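Local coordinates for protein anopheles gambiae adenosine kinase (Anopheles gambiae, PDB 3LOO) that phosphorylates adenosine to AMP as a high-affinity adenosine kinase, and is bound here to bis(adenosine)-5'-tetraphosphate, at residues G30-D35 against A100-C105; S37-K42 against V141-T146; N46-Q51 against M63-E68; A156-T161 against F186-F191. One frame throughout, in Å; residues are numbered along the deposited sequence.

Contact 1: G30-D35 against A100-C105. With B4P (bis(adenosine)-5'-tetraphosphate), chain D.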
# COMPACT_ATOMS: atom_id res chain seq x y z
N GLY A 30 6.09 -4.93 -2.85
CA GLY A 30 4.72 -5.31 -2.57
C GLY A 30 4.23 -6.45 -3.45
O GLY A 30 5.04 -7.16 -4.09
N ASN A 31 2.91 -6.57 -3.53
CA ASN A 31 2.27 -7.64 -4.24
C ASN A 31 1.58 -7.05 -5.44
O ASN A 31 0.58 -6.34 -5.28
CB ASN A 31 1.18 -8.33 -3.39
CG ASN A 31 1.68 -8.77 -2.02
OD1 ASN A 31 2.86 -9.16 -1.87
ND2 ASN A 31 0.77 -8.74 -1.02
N PRO A 32 2.08 -7.35 -6.65
CA PRO A 32 1.37 -6.79 -7.80
C PRO A 32 0.20 -7.71 -8.15
O PRO A 32 0.39 -8.88 -8.44
CB PRO A 32 2.43 -6.79 -8.92
CG PRO A 32 3.44 -7.83 -8.51
CD PRO A 32 3.24 -8.17 -7.03
N LEU A 33 -1.00 -7.13 -8.17
CA LEU A 33 -2.21 -7.87 -8.29
C LEU A 33 -3.10 -7.17 -9.32
O LEU A 33 -3.11 -5.93 -9.38
CB LEU A 33 -2.93 -7.85 -6.93
CG LEU A 33 -2.86 -8.91 -5.81
CD1 LEU A 33 -1.63 -9.76 -5.76
CD2 LEU A 33 -3.29 -8.34 -4.44
N LEU A 34 -3.86 -7.96 -10.08
CA LEU A 34 -4.87 -7.42 -10.97
C LEU A 34 -6.18 -7.45 -10.19
O LEU A 34 -6.60 -8.51 -9.72
CB LEU A 34 -4.99 -8.29 -12.24
CG LEU A 34 -6.02 -7.83 -13.32
CD1 LEU A 34 -5.74 -6.40 -13.89
CD2 LEU A 34 -6.13 -8.84 -14.48
N ASP A 35 -6.82 -6.28 -10.07
CA ASP A 35 -8.10 -6.21 -9.40
C ASP A 35 -9.20 -6.67 -10.36
O ASP A 35 -9.21 -6.29 -11.55
CB ASP A 35 -8.40 -4.79 -8.89
CG ASP A 35 -7.50 -4.36 -7.70
OD1 ASP A 35 -6.79 -5.21 -7.11
OD2 ASP A 35 -7.56 -3.15 -7.35
N ALA A 100 10.51 6.10 -9.44
CA ALA A 100 10.18 5.00 -8.51
C ALA A 100 10.40 3.63 -9.14
O ALA A 100 10.10 3.42 -10.34
CB ALA A 100 8.74 5.14 -7.98
N ILE A 101 10.96 2.72 -8.35
CA ILE A 101 11.18 1.34 -8.74
C ILE A 101 10.23 0.40 -7.93
O ILE A 101 10.12 0.57 -6.72
CB ILE A 101 12.63 0.92 -8.44
CG1 ILE A 101 13.62 1.75 -9.31
CG2 ILE A 101 12.82 -0.56 -8.74
CD1 ILE A 101 15.03 1.65 -8.78
N PHE A 102 9.55 -0.52 -8.61
CA PHE A 102 8.68 -1.49 -7.93
C PHE A 102 9.26 -2.92 -7.99
O PHE A 102 9.60 -3.41 -9.06
CB PHE A 102 7.23 -1.46 -8.50
CG PHE A 102 6.29 -2.49 -7.83
CD1 PHE A 102 5.76 -2.25 -6.58
CD2 PHE A 102 5.99 -3.67 -8.45
CE1 PHE A 102 4.94 -3.19 -5.93
CE2 PHE A 102 5.16 -4.64 -7.80
CZ PHE A 102 4.64 -4.39 -6.54
N PHE A 103 9.35 -3.57 -6.82
CA PHE A 103 9.71 -5.00 -6.75
C PHE A 103 8.51 -5.81 -6.24
O PHE A 103 7.92 -5.47 -5.20
CB PHE A 103 10.87 -5.28 -5.80
CG PHE A 103 12.20 -4.70 -6.22
CD1 PHE A 103 12.82 -5.11 -7.40
CD2 PHE A 103 12.88 -3.83 -5.37
CE1 PHE A 103 14.07 -4.62 -7.78
CE2 PHE A 103 14.15 -3.32 -5.73
CZ PHE A 103 14.74 -3.73 -6.94
N GLY A 104 8.20 -6.88 -6.96
CA GLY A 104 7.22 -7.88 -6.52
C GLY A 104 7.21 -8.98 -7.58
O GLY A 104 7.92 -8.86 -8.59
N CYS A 105 6.44 -10.03 -7.33
CA CYS A 105 6.41 -11.21 -8.22
C CYS A 105 5.09 -11.43 -8.94
O CYS A 105 3.99 -11.40 -8.33
CB CYS A 105 6.82 -12.47 -7.44
SG CYS A 105 7.17 -13.94 -8.51
PA B4P D . -9.13 -0.05 -0.83
O1A B4P D . -9.96 0.48 -1.98
O2A B4P D . -9.77 -1.09 0.09
O3A B4P D . -8.87 1.21 0.13
PB B4P D . -7.39 1.69 0.49
O1B B4P D . -6.68 2.29 -0.72
O2B B4P D . -6.66 0.70 1.38
O3B B4P D . -8.16 2.91 1.33
PG B4P D . -8.07 3.23 2.91
O1G B4P D . -9.17 2.60 3.68
O2G B4P D . -6.67 2.84 3.35
O3G B4P D . -8.18 4.83 2.99
PD B4P D . -9.37 5.77 3.54
O1D B4P D . -10.66 5.16 3.15
O2D B4P D . -9.13 6.21 4.95
O5E B4P D . -7.68 -0.57 -1.36
C5E B4P D . -7.81 -1.30 -2.56
C4E B4P D . -6.54 -1.97 -3.02
O4E B4P D . -6.01 -2.88 -2.05
C3E B4P D . -6.88 -2.82 -4.20
O3E B4P D . -6.37 -2.10 -5.34
C2E B4P D . -6.09 -4.11 -4.00
O2E B4P D . -5.28 -4.52 -5.11
C1E B4P D . -5.24 -3.83 -2.74
N9A B4P D . -5.10 -5.06 -1.94
C8A B4P D . -6.07 -5.75 -1.28
N7A B4P D . -5.49 -6.83 -0.68
C5A B4P D . -4.16 -6.84 -0.99
C6A B4P D . -3.07 -7.67 -0.67
N6A B4P D . -3.19 -8.81 0.08
N1A B4P D . -1.85 -7.37 -1.18
C2A B4P D . -1.65 -6.26 -1.93
N3A B4P D . -2.68 -5.44 -2.24
C4A B4P D . -3.93 -5.71 -1.78
O5F B4P D . -9.14 7.01 2.55
C5F B4P D . -7.85 7.56 2.30
C4F B4P D . -8.07 8.96 1.75
O4F B4P D . -9.04 8.98 0.69
C3F B4P D . -8.69 9.87 2.80
O3F B4P D . -7.69 10.33 3.69
C2F B4P D . -9.31 10.96 1.95
O2F B4P D . -8.32 11.94 1.58
C1F B4P D . -9.81 10.18 0.71
N9B B4P D . -11.24 9.82 0.96
C8B B4P D . -11.70 8.62 1.36
N7B B4P D . -13.05 8.63 1.51
C5B B4P D . -13.49 9.87 1.21
C6B B4P D . -14.73 10.50 1.19
N6B B4P D . -15.84 9.79 1.52
N1B B4P D . -14.82 11.82 0.81
C2B B4P D . -13.72 12.53 0.48
N3B B4P D . -12.47 11.97 0.50
C4B B4P D . -12.30 10.66 0.85
O HOH W 1 5.22 -10.07 -4.67
O HOH W 2 1.24 -11.44 -8.86
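Phe-102 reaches from strand 100-107 toward the loop at Gly-30 to Pro-32. Its CG stands anti to the backbone N (chi1 179°), which sends the ring across to the other segment; there CE2 lies 3.7 Å from Pro-32 CB, while Pro-32 CG sits at the ring edge, in its plane. Phe-103 turns its own ring away, against helix 168-176, and contributes its carbonyl: Gly-30 N donates to Phe-103 O at 3.0 Å. At Gly-104 the backbones come close, and CA makes a CA-H...O contact of 3.3 Å with Gly-30 O; neither glycine has a side chain to hold the chains apart. Cys-105 ends the segment with two water bridges. One water accepts from Cys-105 N and donates to Gly-30 O; the other donates to both Cys-105 O and Pro-32 O, extending the join where direct backbone pairing has stopped. On the loop Asn-31 ND2 donates to B4P N1A at 3.0 Å. Past the proline the chain passes from the nine-stranded sheet to the five-stranded one as strand 33-39 begins, and on it the Asp-35 carboxylate takes one ribose hydroxyl on each oxygen, B4P O2E on OD1 and B4P O3E on OD2, both at 2.6 Å. The large sheet is thus tied to the start of the small one at the nucleoside pocket, an arrangement characteristic of the pfkB (ribokinase-like) fold.

Contact 2: S37-K42 against V141-T146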
# COMPACT_ATOMS: atom_id res chain seq x y z
N SER A 37 -13.11 -6.31 -10.35
CA SER A 37 -14.01 -5.44 -9.63
C SER A 37 -15.43 -5.56 -10.14
O SER A 37 -15.64 -5.47 -11.32
CB SER A 37 -13.54 -4.00 -9.82
OG SER A 37 -14.27 -3.16 -8.94
N ALA A 38 -16.40 -5.72 -9.25
CA ALA A 38 -17.81 -5.81 -9.68
C ALA A 38 -18.81 -5.37 -8.63
O ALA A 38 -18.53 -5.37 -7.41
CB ALA A 38 -18.16 -7.25 -10.18
N VAL A 39 -19.98 -4.98 -9.11
CA VAL A 39 -21.12 -4.75 -8.24
C VAL A 39 -21.79 -6.09 -7.98
O VAL A 39 -22.07 -6.85 -8.90
CB VAL A 39 -22.08 -3.70 -8.84
CG1 VAL A 39 -23.42 -3.65 -8.05
CG2 VAL A 39 -21.38 -2.34 -8.83
N VAL A 40 -22.01 -6.40 -6.71
CA VAL A 40 -22.66 -7.66 -6.38
C VAL A 40 -23.61 -7.42 -5.23
O VAL A 40 -23.59 -6.34 -4.62
CB VAL A 40 -21.63 -8.77 -5.99
CG1 VAL A 40 -20.50 -8.84 -7.01
CG2 VAL A 40 -21.09 -8.57 -4.58
N GLU A 41 -24.41 -8.44 -4.90
CA GLU A 41 -25.30 -8.39 -3.73
C GLU A 41 -24.88 -9.39 -2.65
O GLU A 41 -24.03 -10.25 -2.91
CB GLU A 41 -26.77 -8.57 -4.16
CG GLU A 41 -27.36 -7.28 -4.74
CD GLU A 41 -28.77 -7.46 -5.34
OE1 GLU A 41 -29.73 -7.72 -4.58
OE2 GLU A 41 -28.91 -7.31 -6.57
N LYS A 42 -25.50 -9.28 -1.47
CA LYS A 42 -25.10 -10.05 -0.27
C LYS A 42 -25.04 -11.55 -0.45
O LYS A 42 -24.23 -12.21 0.20
CB LYS A 42 -26.01 -9.76 0.92
CG LYS A 42 -25.58 -8.57 1.74
CD LYS A 42 -26.45 -7.34 1.51
CE LYS A 42 -25.74 -6.07 2.03
NZ LYS A 42 -24.63 -6.40 3.00
N VAL A 141 -12.64 -7.35 -5.79
CA VAL A 141 -13.12 -6.12 -5.16
C VAL A 141 -14.63 -6.10 -5.36
O VAL A 141 -15.12 -5.80 -6.46
CB VAL A 141 -12.52 -4.87 -5.83
CG1 VAL A 141 -13.11 -3.60 -5.21
CG2 VAL A 141 -10.97 -4.84 -5.75
N LEU A 142 -15.38 -6.44 -4.31
CA LEU A 142 -16.82 -6.61 -4.41
C LEU A 142 -17.51 -5.39 -3.84
O LEU A 142 -17.31 -5.06 -2.67
CB LEU A 142 -17.27 -7.86 -3.66
CG LEU A 142 -16.52 -9.14 -4.02
CD1 LEU A 142 -17.16 -10.33 -3.36
CD2 LEU A 142 -16.52 -9.30 -5.53
N VAL A 143 -18.31 -4.74 -4.67
CA VAL A 143 -19.05 -3.55 -4.25
C VAL A 143 -20.51 -3.91 -3.93
O VAL A 143 -21.24 -4.45 -4.78
CB VAL A 143 -18.99 -2.46 -5.33
CG1 VAL A 143 -19.93 -1.31 -5.00
CG2 VAL A 143 -17.56 -1.98 -5.50
N THR A 144 -20.92 -3.64 -2.69
CA THR A 144 -22.30 -3.87 -2.24
C THR A 144 -22.75 -2.61 -1.52
O THR A 144 -22.23 -2.29 -0.44
CB THR A 144 -22.42 -5.06 -1.30
OG1 THR A 144 -22.03 -6.26 -1.98
CG2 THR A 144 -23.85 -5.21 -0.85
N GLY A 145 -23.72 -1.92 -2.12
CA GLY A 145 -24.15 -0.61 -1.66
C GLY A 145 -22.96 0.32 -1.66
O GLY A 145 -22.30 0.47 -2.68
N THR A 146 -22.67 0.93 -0.50
CA THR A 146 -21.49 1.81 -0.34
C THR A 146 -20.33 1.10 0.40
O THR A 146 -19.32 1.72 0.76
CB THR A 146 -21.85 3.12 0.41
OG1 THR A 146 -22.30 2.79 1.73
CG2 THR A 146 -22.96 3.88 -0.32
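Ser-37 pairs with Val-141 where strands 33-39 and 137-144 run side by side, the short segments inclined by only 19°. Its CA makes a CA-H...O contact with Val-141 O, and OG, lying anti to its own N (chi1 -170°), comes alongside Val-141 CG1 at 3.9 Å. Ala-38 uses both its N-H and its C=O toward the partner strand: its N donates to Val-141 O at 3.1 Å, and its O receives Val-143 N at 2.8 Å. Bonding of one residue to the two neighbours of its opposite number, Leu-142, is the signature of parallel pairing. The two strands are neighbours in the five-stranded sheet that forms the lid of pfkB-family kinases, and Val-141 faces the ligand side of it. Val-39 shares that face, its CG2 loosely packed 4.2 Å from Val-143 CG1. Val-40 is past the strand, yet its N still donates to Val-143 O at 2.8 Å. Its CG2, wedged between backbone N and carbonyl carbon, touches Leu-142 CB at 4.0 Å on the face covered by helix 64-73; CG2 also lies 3.6 Å from Thr-144 OG1, the two side chains crossing at about a right angle. Lys-42, bent at chi2 and chi4, folds its aliphatic end back across the strand terminus, and CE rests 3.6 Å from Thr-144 CG2.

Contact 3: N46-Q51 against M63-E68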
# COMPACT_ATOMS: atom_id res chain seq x y z
N ASN A 46 -22.30 -14.06 1.01
CA ASN A 46 -22.67 -15.21 1.82
C ASN A 46 -22.19 -16.48 1.22
O ASN A 46 -21.63 -17.31 1.92
CB ASN A 46 -24.18 -15.27 2.02
CG ASN A 46 -24.65 -14.29 3.07
OD1 ASN A 46 -23.97 -13.32 3.40
ND2 ASN A 46 -25.83 -14.55 3.61
N LYS A 47 -22.33 -16.62 -0.10
CA LYS A 47 -21.79 -17.80 -0.78
C LYS A 47 -20.31 -18.04 -0.48
O LYS A 47 -19.87 -19.18 -0.43
CB LYS A 47 -22.00 -17.68 -2.29
CG LYS A 47 -21.61 -18.93 -3.07
CD LYS A 47 -21.96 -18.75 -4.56
CE LYS A 47 -21.34 -19.85 -5.39
NZ LYS A 47 -21.59 -19.65 -6.86
N TYR A 48 -19.54 -16.98 -0.28
CA TYR A 48 -18.09 -17.15 -0.08
C TYR A 48 -17.59 -16.84 1.35
O TYR A 48 -16.37 -16.68 1.59
CB TYR A 48 -17.32 -16.38 -1.17
CG TYR A 48 -17.46 -17.02 -2.52
CD1 TYR A 48 -16.77 -18.19 -2.83
CD2 TYR A 48 -18.31 -16.49 -3.48
CE1 TYR A 48 -16.91 -18.80 -4.10
CE2 TYR A 48 -18.45 -17.08 -4.73
CZ TYR A 48 -17.77 -18.21 -5.03
OH TYR A 48 -17.95 -18.77 -6.28
N ASP A 49 -18.55 -16.78 2.29
CA ASP A 49 -18.27 -16.54 3.71
C ASP A 49 -17.47 -15.27 3.87
O ASP A 49 -16.50 -15.23 4.61
CB ASP A 49 -17.51 -17.72 4.33
CG ASP A 49 -18.24 -19.02 4.16
OD1 ASP A 49 -19.48 -19.00 4.19
OD2 ASP A 49 -17.57 -20.07 4.00
N MET A 50 -17.89 -14.23 3.15
CA MET A 50 -17.22 -12.96 3.23
C MET A 50 -18.09 -11.97 3.96
O MET A 50 -19.33 -12.04 3.86
CB MET A 50 -16.89 -12.43 1.82
CG MET A 50 -15.75 -13.21 1.16
SD MET A 50 -15.42 -12.70 -0.53
CE MET A 50 -14.93 -10.97 -0.33
N GLN A 51 -17.45 -11.06 4.68
CA GLN A 51 -18.15 -10.00 5.39
C GLN A 51 -18.17 -8.77 4.52
O GLN A 51 -17.22 -8.53 3.78
CB GLN A 51 -17.40 -9.63 6.68
CG GLN A 51 -17.01 -10.80 7.57
CD GLN A 51 -18.21 -11.59 8.05
OE1 GLN A 51 -19.28 -11.02 8.31
NE2 GLN A 51 -18.04 -12.91 8.17
N MET A 63 -11.60 -19.63 -4.44
CA MET A 63 -11.06 -19.66 -5.79
C MET A 63 -12.09 -19.59 -6.92
O MET A 63 -11.82 -18.93 -7.94
CB MET A 63 -10.15 -20.86 -6.00
CG MET A 63 -8.83 -20.81 -5.24
SD MET A 63 -7.92 -19.24 -5.29
CE MET A 63 -6.63 -19.61 -4.10
N PRO A 64 -13.24 -20.29 -6.78
CA PRO A 64 -14.25 -20.24 -7.85
C PRO A 64 -14.89 -18.87 -8.00
O PRO A 64 -15.59 -18.63 -8.98
CB PRO A 64 -15.31 -21.28 -7.40
CG PRO A 64 -14.49 -22.26 -6.54
CD PRO A 64 -13.58 -21.34 -5.78
N MET A 65 -14.66 -17.98 -7.03
CA MET A 65 -15.28 -16.66 -7.09
C MET A 65 -14.76 -15.78 -8.24
O MET A 65 -15.53 -14.98 -8.82
CB MET A 65 -15.10 -15.96 -5.75
CG MET A 65 -15.85 -14.67 -5.62
SD MET A 65 -15.49 -13.81 -4.08
CE MET A 65 -13.68 -13.94 -3.97
N TYR A 66 -13.47 -15.91 -8.57
CA TYR A 66 -12.84 -15.07 -9.62
C TYR A 66 -13.51 -15.27 -11.02
O TYR A 66 -14.01 -14.30 -11.63
CB TYR A 66 -11.30 -15.26 -9.62
CG TYR A 66 -10.73 -14.87 -8.25
CD1 TYR A 66 -10.59 -13.53 -7.90
CD2 TYR A 66 -10.43 -15.84 -7.29
CE1 TYR A 66 -10.10 -13.16 -6.65
CE2 TYR A 66 -9.96 -15.49 -6.04
CZ TYR A 66 -9.80 -14.15 -5.73
OH TYR A 66 -9.35 -13.78 -4.50
N GLN A 67 -13.61 -16.52 -11.47
CA GLN A 67 -14.28 -16.81 -12.75
C GLN A 67 -15.75 -16.39 -12.72
O GLN A 67 -16.29 -15.89 -13.73
CB GLN A 67 -14.17 -18.29 -13.09
CG GLN A 67 -14.76 -18.66 -14.43
CD GLN A 67 -14.88 -20.17 -14.64
OE1 GLN A 67 -14.24 -20.97 -13.95
NE2 GLN A 67 -15.70 -20.57 -15.61
N GLU A 68 -16.41 -16.60 -11.57
CA GLU A 68 -17.80 -16.22 -11.41
C GLU A 68 -17.98 -14.71 -11.55
O GLU A 68 -18.95 -14.25 -12.19
CB GLU A 68 -18.34 -16.74 -10.08
CG GLU A 68 -19.78 -16.40 -9.82
CD GLU A 68 -20.38 -17.12 -8.62
OE1 GLU A 68 -19.70 -17.96 -7.94
OE2 GLU A 68 -21.54 -16.84 -8.34
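Tyr-48 lays its ring against helix 64-73 just after helix 42-47 has ended. CB projects toward the partner segment, and chi1 of -71° places CG anti to the carbonyl carbon; here the ring begins beneath Met-65, with CG 4.1 Å from Met-65 SD. Along one side CD2 and CE2 run past Met-65 CG. Met-65 CB stands almost over the ring centre, with CZ its nearest ring atom, 3.6 Å from the centroid and 13° off the normal, a CH-pi contact. Farther back the thioether makes an oblique Met-aromatic contact, SD lying 4.4 Å from the Tyr-48 centroid, and the same sulfur meets Met-50 SD at 3.7 Å. Over the opposite face passes Lys-47 CG, offset toward the rim. CZ carries the chain on to OH, which donates to Glu-68 OE1 at 2.5 Å; the oxygen lies at the ring edge, in plane, although the carboxylate is turned 64° from the ring. Lys-47, extended throughout, arrives from the direction opposite to Glu-68 and forms a salt bridge, NZ to OE1 2.8 Å, on the syn side but well out of the carboxylate plane. Helix 42-47 ends in a Schellman motif with Asp-49 as its C-prime residue. One carboxylate oxygen therefore takes two donors, and the lysine charge, together with the short phenol bond, would be expected to keep Glu-68 ionised.

Contact 4: A156-T161 against F186-F191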
# COMPACT_ATOMS: atom_id res chain seq x y z
N ALA A 156 1.12 -15.81 -7.68
CA ALA A 156 2.54 -15.55 -8.01
C ALA A 156 3.20 -14.50 -7.12
O ALA A 156 4.42 -14.54 -6.88
CB ALA A 156 2.73 -15.16 -9.50
N ALA A 157 2.41 -13.57 -6.60
CA ALA A 157 2.99 -12.57 -5.66
C ALA A 157 3.61 -13.26 -4.44
O ALA A 157 4.52 -12.70 -3.84
CB ALA A 157 1.96 -11.53 -5.22
N ASN A 158 3.09 -14.45 -4.08
CA ASN A 158 3.67 -15.25 -3.02
C ASN A 158 4.97 -15.97 -3.40
O ASN A 158 5.66 -16.48 -2.52
CB ASN A 158 2.66 -16.28 -2.44
CG ASN A 158 2.69 -16.33 -0.93
OD1 ASN A 158 3.77 -16.42 -0.30
ND2 ASN A 158 1.54 -16.26 -0.34
N ASP A 159 5.32 -15.99 -4.68
CA ASP A 159 6.57 -16.60 -5.09
C ASP A 159 7.77 -15.68 -5.01
O ASP A 159 8.81 -16.01 -5.52
CB ASP A 159 6.45 -17.20 -6.50
CG ASP A 159 5.42 -18.34 -6.57
OD1 ASP A 159 5.03 -18.84 -5.51
OD2 ASP A 159 4.99 -18.72 -7.67
N PHE A 160 7.64 -14.50 -4.39
CA PHE A 160 8.74 -13.57 -4.28
C PHE A 160 9.82 -14.17 -3.39
O PHE A 160 9.51 -14.72 -2.33
CB PHE A 160 8.27 -12.25 -3.68
CG PHE A 160 9.35 -11.20 -3.59
CD1 PHE A 160 9.52 -10.29 -4.63
CD2 PHE A 160 10.19 -11.12 -2.48
CE1 PHE A 160 10.53 -9.32 -4.58
CE2 PHE A 160 11.19 -10.15 -2.43
CZ PHE A 160 11.35 -9.24 -3.48
N THR A 161 11.08 -14.02 -3.78
CA THR A 161 12.20 -14.51 -2.95
C THR A 161 13.24 -13.44 -2.71
O THR A 161 13.52 -12.63 -3.61
CB THR A 161 12.89 -15.75 -3.54
OG1 THR A 161 13.36 -15.45 -4.86
CG2 THR A 161 11.98 -16.91 -3.60
N PHE A 186 2.72 -7.14 2.12
CA PHE A 186 3.94 -7.83 1.69
C PHE A 186 4.50 -8.77 2.76
O PHE A 186 5.29 -9.67 2.45
CB PHE A 186 5.01 -6.81 1.20
CG PHE A 186 6.25 -7.42 0.56
CD1 PHE A 186 6.22 -7.96 -0.73
CD2 PHE A 186 7.47 -7.39 1.23
CE1 PHE A 186 7.37 -8.48 -1.35
CE2 PHE A 186 8.63 -7.90 0.64
CZ PHE A 186 8.59 -8.45 -0.66
N PHE A 187 4.12 -8.56 4.02
CA PHE A 187 4.53 -9.49 5.11
C PHE A 187 4.05 -10.93 4.90
O PHE A 187 4.73 -11.89 5.32
CB PHE A 187 4.07 -9.01 6.49
CG PHE A 187 4.71 -7.74 6.96
CD1 PHE A 187 5.37 -6.86 6.07
CD2 PHE A 187 4.60 -7.38 8.29
CE1 PHE A 187 5.91 -5.67 6.54
CE2 PHE A 187 5.14 -6.20 8.75
CZ PHE A 187 5.79 -5.34 7.88
N THR A 188 2.90 -11.08 4.24
CA THR A 188 2.38 -12.42 3.88
C THR A 188 3.42 -13.13 3.03
O THR A 188 3.62 -14.35 3.14
CB THR A 188 1.06 -12.31 3.05
OG1 THR A 188 0.12 -11.54 3.78
CG2 THR A 188 0.46 -13.70 2.72
N VAL A 189 4.11 -12.35 2.20
CA VAL A 189 4.95 -12.94 1.17
C VAL A 189 6.43 -13.02 1.56
O VAL A 189 7.06 -14.03 1.30
CB VAL A 189 4.77 -12.20 -0.17
CG1 VAL A 189 5.77 -12.64 -1.16
CG2 VAL A 189 3.32 -12.41 -0.70
N SER A 190 6.97 -11.95 2.13
CA SER A 190 8.39 -11.95 2.47
C SER A 190 8.69 -10.90 3.51
O SER A 190 9.28 -9.84 3.19
CB SER A 190 9.27 -11.68 1.22
OG SER A 190 10.62 -12.08 1.47
N PHE A 191 8.29 -11.18 4.74
CA PHE A 191 8.64 -10.30 5.84
C PHE A 191 10.16 -10.13 5.94
O PHE A 191 10.66 -9.07 6.33
CB PHE A 191 8.07 -10.78 7.19
CG PHE A 191 8.59 -9.99 8.36
CD1 PHE A 191 8.19 -8.67 8.55
CD2 PHE A 191 9.51 -10.56 9.25
CE1 PHE A 191 8.68 -7.93 9.60
CE2 PHE A 191 10.01 -9.81 10.32
CZ PHE A 191 9.60 -8.51 10.49
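The aromatic pair of Phe-160 and Phe-186 is a T-shaped (edge-to-face) stack. Phe-186 presents its edge: CZ stands above one face of the Phe-160 ring, displaced toward the rim and 3.6 Å from Phe-160 CE2. The centroids are 5.1 Å apart and the planes meet at 74°. Both side chains have CG anti to the backbone N (chi1 -177° for Phe-160, -173° for Phe-186), and from these positions they cross at about a right angle.

Aliphatic packing centres on Val-189. CG1 touches Phe-160 CB at 3.6 Å; both methyls lie against Ala-157 O, and CG2 also touches Asn-158 CA at 3.7 Å. The Asn-158 side chain slides past the valine in the opposite direction, CG being 4.0 Å from Val-189 CG2. Ser-190 adds CB, 3.9 Å from Phe-160 CD2, while its OG is hydrogen-bonded to Ser-193.

Polar bonds serve each segment separately. Asp-159 N closes the 3-10 turn on Ala-156 O, and Phe-186 O accepts from both Val-189 N and Ser-190 N at the start of the helix. Thr-188 OG1 is hydrogen-bonded to Tyr-221 OH.

The loop that follows strand 147-153 is in this way packed on the first turn of helix 187-203. Phe-160 also touches Ser-193 of that helix and Gln-129 of strand 125-131, and Val-189 reaches Asn-31, so the packing lies between the helix, an outermost strand of the large sheet and the loop into strand 33-39.

Contacts 1 and 4 are neighbours, with centres about 10 Å apart. Val-189 CG2 lies 3.5 Å from Asn-31 OD1, and Phe-186 CD1 lies 3.6 Å from Gly-30 CA, so contact 4 packs against Asn-31, which binds one adenine, and against the neighbouring Gly-30. Strand 33-39 then leads from contact 1 to contact 2, whose centre is about 24 Å away; Val-141 CG2 meets Asp-35 CG at 4.0 Å, beside the ribose. Contact 3 backs the other face of the small sheet, Leu-142 CD1 touching Met-50 CE at 3.8 Å. In space the contacts lead from the large sheet past the nucleoside pocket to helices 42-47 and 64-73, with the side chain of Met-50 still about 10 Å from the ligand.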